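Putative uncharacterized protein (Mycobacterium tuberculosis, PDB 2ZQ5) is probably a sulfotransferase that moves a sulfuryl group from an activated sulfate donor to an acceptor not yet identified. Local coordinates at residues A[109-114]-A[330-335]; A[240-245]-A[249-254]. One frame throughout, in Å; residues are numbered along the deposited sequence.

Both contacts are buried, but contact 2 lies nearer the middle of the chain. Its centre is about 14 Å from the chain centre, against about 20 Å for contact 1. They share no helix or strand. Contact 1 joins the end of helix 104-111 and the loop after it to helix 324-334 on one face of the parallel sheet. Contact 2 sets helix 239-245 on the other face, against strand 250-255. The two meet through that strand: Phe-335 packs on Leu-250 and Val-252, and Ile-331 on Val-252. Their chemistry differs. Contact 1 combines a phenol-carboxylate hydrogen bond with one apolar touch. Contact 2 is wholly apolar between its segments.

Contact 1: A[109-114]-A[330-335]; sequences RLLGAD and DIYRHF
Tyr-332 forms the polar part of this contact with Asp-114. Its OH donates a hydrogen bond to Asp-114 OD2 at 2.6 Å. The acceptor uses its anti lone pair, the one away from OD1. Carboxylate and ring are nearly coplanar, with planes 11° apart. Asp-114 CG stands anti to the backbone N (chi1 -172°), which sends the carboxylate to the phenol. Asp-114 OD1 accepts a hydrogen bond from the backbone N of Ala-116, so both oxygens are held and the group is fixed in its rotation.

The apolar part is small. Leu-111 CD2 touches Tyr-332 CE1 at 3.9 Å, near the ring plane and at its edge. Met-347, Leu-337 and Leu-339 also pack on the tyrosine.

A salt bridge lies within 330-335. Arg-333 NE and NH2 grip Asp-330 side-on, both on OD1, at 2.8 Å from NE. They come from the same face, above the carboxylate plane. Asp-330 OD2 is hydrogen-bonded to Tyr-313 OH.

Here the end of helix 104-111 and the loop after it meet helix 324-334, the second helix after strand 312-316. Helices flanking a five-stranded parallel sheet of strand order 2-3-1-4-5 are consistent with the sulfotransferase fold, which is akin to that of P-loop NTPases.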
# COMPACT_ATOMS: atom_id res chain seq x y z
N ARG A 109 11.46 -3.03 5.82
CA ARG A 109 12.76 -3.37 5.27
C ARG A 109 13.53 -4.33 6.18
O ARG A 109 14.23 -5.23 5.70
CB ARG A 109 13.59 -2.11 5.05
CG ARG A 109 13.01 -1.15 4.02
CD ARG A 109 13.83 0.12 3.96
NE ARG A 109 13.26 1.12 3.05
CZ ARG A 109 13.71 2.36 2.94
NH1 ARG A 109 14.74 2.77 3.67
NH2 ARG A 109 13.13 3.20 2.09
N LEU A 110 13.41 -4.12 7.49
CA LEU A 110 14.10 -4.98 8.44
C LEU A 110 13.55 -6.40 8.41
O LEU A 110 14.29 -7.35 8.17
CB LEU A 110 13.98 -4.40 9.86
CG LEU A 110 14.86 -3.18 10.16
CD1 LEU A 110 14.41 -2.53 11.46
CD2 LEU A 110 16.32 -3.61 10.25
N LEU A 111 12.25 -6.54 8.64
CA LEU A 111 11.63 -7.86 8.64
C LEU A 111 11.76 -8.53 7.28
O LEU A 111 11.88 -9.76 7.19
CB LEU A 111 10.15 -7.74 9.04
CG LEU A 111 9.90 -7.13 10.42
CD1 LEU A 111 8.40 -6.99 10.66
CD2 LEU A 111 10.53 -8.01 11.50
N GLY A 112 11.75 -7.74 6.21
CA GLY A 112 11.86 -8.30 4.88
C GLY A 112 13.28 -8.67 4.49
O GLY A 112 13.51 -9.28 3.45
N ALA A 113 14.24 -8.29 5.33
CA ALA A 113 15.66 -8.57 5.08
C ALA A 113 16.04 -10.00 5.45
O ALA A 113 17.05 -10.52 4.97
CB ALA A 113 16.52 -7.58 5.85
N ASP A 114 15.25 -10.63 6.30
CA ASP A 114 15.52 -12.00 6.72
C ASP A 114 15.54 -12.88 5.46
O ASP A 114 14.57 -12.89 4.71
CB ASP A 114 14.42 -12.49 7.66
CG ASP A 114 14.73 -13.83 8.29
OD1 ASP A 114 15.32 -14.69 7.61
OD2 ASP A 114 14.36 -14.03 9.47
N ASP A 330 12.69 -8.63 19.60
CA ASP A 330 11.55 -8.81 20.50
C ASP A 330 10.30 -9.22 19.72
O ASP A 330 9.46 -9.95 20.24
CB ASP A 330 11.28 -7.53 21.28
CG ASP A 330 10.47 -7.78 22.54
OD1 ASP A 330 10.94 -8.57 23.39
OD2 ASP A 330 9.37 -7.21 22.68
N ILE A 331 10.19 -8.76 18.48
CA ILE A 331 9.05 -9.13 17.64
C ILE A 331 9.13 -10.62 17.35
O ILE A 331 8.14 -11.34 17.46
CB ILE A 331 9.07 -8.33 16.31
CG1 ILE A 331 8.72 -6.87 16.59
CG2 ILE A 331 8.07 -8.94 15.33
CD1 ILE A 331 8.87 -5.96 15.39
N TYR A 332 10.32 -11.10 16.99
CA TYR A 332 10.52 -12.52 16.72
C TYR A 332 10.22 -13.33 17.98
O TYR A 332 9.55 -14.36 17.92
CB TYR A 332 11.95 -12.79 16.27
CG TYR A 332 12.19 -12.62 14.79
CD1 TYR A 332 12.03 -11.38 14.17
CD2 TYR A 332 12.61 -13.69 14.00
CE1 TYR A 332 12.28 -11.21 12.81
CE2 TYR A 332 12.87 -13.54 12.64
CZ TYR A 332 12.70 -12.30 12.05
OH TYR A 332 12.98 -12.14 10.71
N ARG A 333 10.71 -12.85 19.12
CA ARG A 333 10.49 -13.54 20.39
C ARG A 333 9.00 -13.65 20.68
O ARG A 333 8.50 -14.73 21.00
CB ARG A 333 11.16 -12.76 21.53
CG ARG A 333 10.95 -13.39 22.91
CD ARG A 333 11.27 -12.40 24.02
NE ARG A 333 10.41 -11.22 23.97
CZ ARG A 333 9.09 -11.25 24.13
NH1 ARG A 333 8.47 -12.40 24.36
NH2 ARG A 333 8.39 -10.13 24.05
N HIS A 334 8.29 -12.53 20.56
CA HIS A 334 6.86 -12.49 20.81
C HIS A 334 6.09 -13.51 19.97
O HIS A 334 5.21 -14.21 20.48
CB HIS A 334 6.32 -11.09 20.52
CG HIS A 334 4.86 -10.94 20.80
ND1 HIS A 334 4.34 -10.96 22.08
CD2 HIS A 334 3.80 -10.77 19.98
CE1 HIS A 334 3.03 -10.81 22.03
NE2 HIS A 334 2.68 -10.69 20.76
N PHE A 335 6.42 -13.60 18.69
CA PHE A 335 5.74 -14.53 17.79
C PHE A 335 6.33 -15.93 17.78
O PHE A 335 5.89 -16.79 17.02
CB PHE A 335 5.73 -13.96 16.36
CG PHE A 335 4.92 -12.70 16.21
CD1 PHE A 335 3.63 -12.61 16.74
CD2 PHE A 335 5.41 -11.63 15.48
CE1 PHE A 335 2.86 -11.46 16.55
CE2 PHE A 335 4.65 -10.47 15.28
CZ PHE A 335 3.37 -10.39 15.81

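Contact 2: A[240-245]-A[249-254]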
# COMPACT_ATOMS: atom_id res chain seq x y z
N ASP A 240 -10.44 -7.36 9.64
CA ASP A 240 -11.30 -8.53 9.58
C ASP A 240 -11.07 -9.31 8.29
O ASP A 240 -11.03 -10.53 8.30
CB ASP A 240 -12.78 -8.16 9.70
CG ASP A 240 -13.14 -7.66 11.09
OD1 ASP A 240 -12.63 -8.21 12.09
OD2 ASP A 240 -13.96 -6.72 11.19
N ALA A 241 -10.92 -8.59 7.17
CA ALA A 241 -10.68 -9.25 5.89
C ALA A 241 -9.32 -9.91 5.90
O ALA A 241 -9.13 -11.01 5.37
CB ALA A 241 -10.76 -8.23 4.75
N LEU A 242 -8.35 -9.24 6.52
CA LEU A 242 -7.00 -9.76 6.61
C LEU A 242 -7.01 -11.08 7.38
O LEU A 242 -6.46 -12.08 6.91
CB LEU A 242 -6.11 -8.73 7.31
CG LEU A 242 -4.59 -8.95 7.35
CD1 LEU A 242 -3.92 -7.63 7.70
CD2 LEU A 242 -4.22 -10.03 8.36
N MET A 243 -7.65 -11.10 8.55
CA MET A 243 -7.70 -12.32 9.35
C MET A 243 -8.53 -13.42 8.70
O MET A 243 -8.24 -14.60 8.88
CB MET A 243 -8.24 -12.01 10.75
CG MET A 243 -7.38 -11.03 11.55
SD MET A 243 -5.65 -11.54 11.73
CE MET A 243 -5.75 -12.57 13.17
N ALA A 244 -9.56 -13.05 7.95
CA ALA A 244 -10.38 -14.06 7.29
C ALA A 244 -9.57 -14.75 6.19
O ALA A 244 -9.70 -15.95 5.96
CB ALA A 244 -11.63 -13.42 6.68
N THR A 245 -8.71 -13.98 5.53
CA THR A 245 -7.88 -14.48 4.45
C THR A 245 -6.60 -15.16 4.95
O THR A 245 -6.13 -16.13 4.36
CB THR A 245 -7.50 -13.32 3.51
OG1 THR A 245 -8.69 -12.66 3.07
CG2 THR A 245 -6.74 -13.84 2.29
N ALA A 249 -2.20 -14.94 10.64
CA ALA A 249 -1.35 -13.77 10.45
C ALA A 249 -0.73 -13.21 11.72
O ALA A 249 -1.31 -13.29 12.81
CB ALA A 249 -2.12 -12.67 9.73
N LEU A 250 0.46 -12.63 11.57
CA LEU A 250 1.18 -11.99 12.66
C LEU A 250 1.16 -10.52 12.27
O LEU A 250 1.75 -10.12 11.27
CB LEU A 250 2.61 -12.52 12.73
CG LEU A 250 2.73 -14.04 12.85
CD1 LEU A 250 4.19 -14.45 12.84
CD2 LEU A 250 2.04 -14.51 14.13
N VAL A 251 0.46 -9.71 13.07
CA VAL A 251 0.31 -8.30 12.77
C VAL A 251 1.09 -7.39 13.70
O VAL A 251 0.98 -7.50 14.93
CB VAL A 251 -1.18 -7.92 12.82
CG1 VAL A 251 -1.37 -6.48 12.38
CG2 VAL A 251 -2.00 -8.86 11.94
N VAL A 252 1.87 -6.48 13.12
CA VAL A 252 2.67 -5.53 13.87
C VAL A 252 2.20 -4.11 13.54
O VAL A 252 2.20 -3.72 12.37
CB VAL A 252 4.17 -5.62 13.51
CG1 VAL A 252 4.97 -4.62 14.34
CG2 VAL A 252 4.67 -7.04 13.75
N GLN A 253 1.81 -3.36 14.56
CA GLN A 253 1.36 -1.99 14.37
C GLN A 253 2.35 -1.01 14.98
O GLN A 253 2.77 -1.17 16.13
CB GLN A 253 -0.01 -1.77 15.01
CG GLN A 253 -0.51 -0.34 14.89
CD GLN A 253 -1.84 -0.12 15.56
OE1 GLN A 253 -2.14 -0.74 16.58
NE2 GLN A 253 -2.65 0.77 15.00
N THR A 254 2.73 0.00 14.21
CA THR A 254 3.65 1.02 14.69
C THR A 254 2.84 2.14 15.32
O THR A 254 1.69 2.38 14.94
CB THR A 254 4.52 1.58 13.55
OG1 THR A 254 3.67 2.04 12.49
CG2 THR A 254 5.47 0.52 13.03
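Leu-242 and Met-243 meet Ala-249 and Val-251 without any ring or other flat side chain, so no stacking takes part. The flat group to note is the backbone carbonyl of Ala-241, within the helix. Its oxygen is reached from opposite faces by Thr-245 N and Thr-245 OG1. Thr-245 OG1 donates to Ala-241 O at 2.9 Å and is tilted 28° from the carbonyl plane. This ties the threonine hydroxyl back to the helix.

Across the contact, the touching groups are aliphatic or sulfur. Leu-242 CD2 reaches Ala-249 CB at 3.6 Å. Leu-242 CD2 also lies 4.4 Å from Val-251 CG2, a looser touch. Leu-242 CG is anti to the backbone N (chi1 -171°), and this carries the branch from the helix to the residue just before the strand. Met-243 comes to the same alanine methyl with its sulfur. Met-243 SD is 4.2 Å from Ala-249 CB. A chi2 of -56° bends the methionine chain so that SD, not the terminal CE, faces the alanine.

Ala-249 CB is thus met by both helix residues. Ala-249 and Val-251 point to the helix, while Leu-250 between them points away. Tyr-209 adds to the cover on Leu-242, Tyr-307 and Gln-311 to that on Met-243, and Phe-300 to that on Val-251.

Helix 239-245 belongs to the beta-alpha-beta crossover from strand 227-231 to strand 250-255, which passes strand 94-97. No hydrogen bond links the two segments. The helix is therefore seated on the sheet here by apolar contact, while the strand's backbone bonds go to its neighbours 94-97 and 312-316.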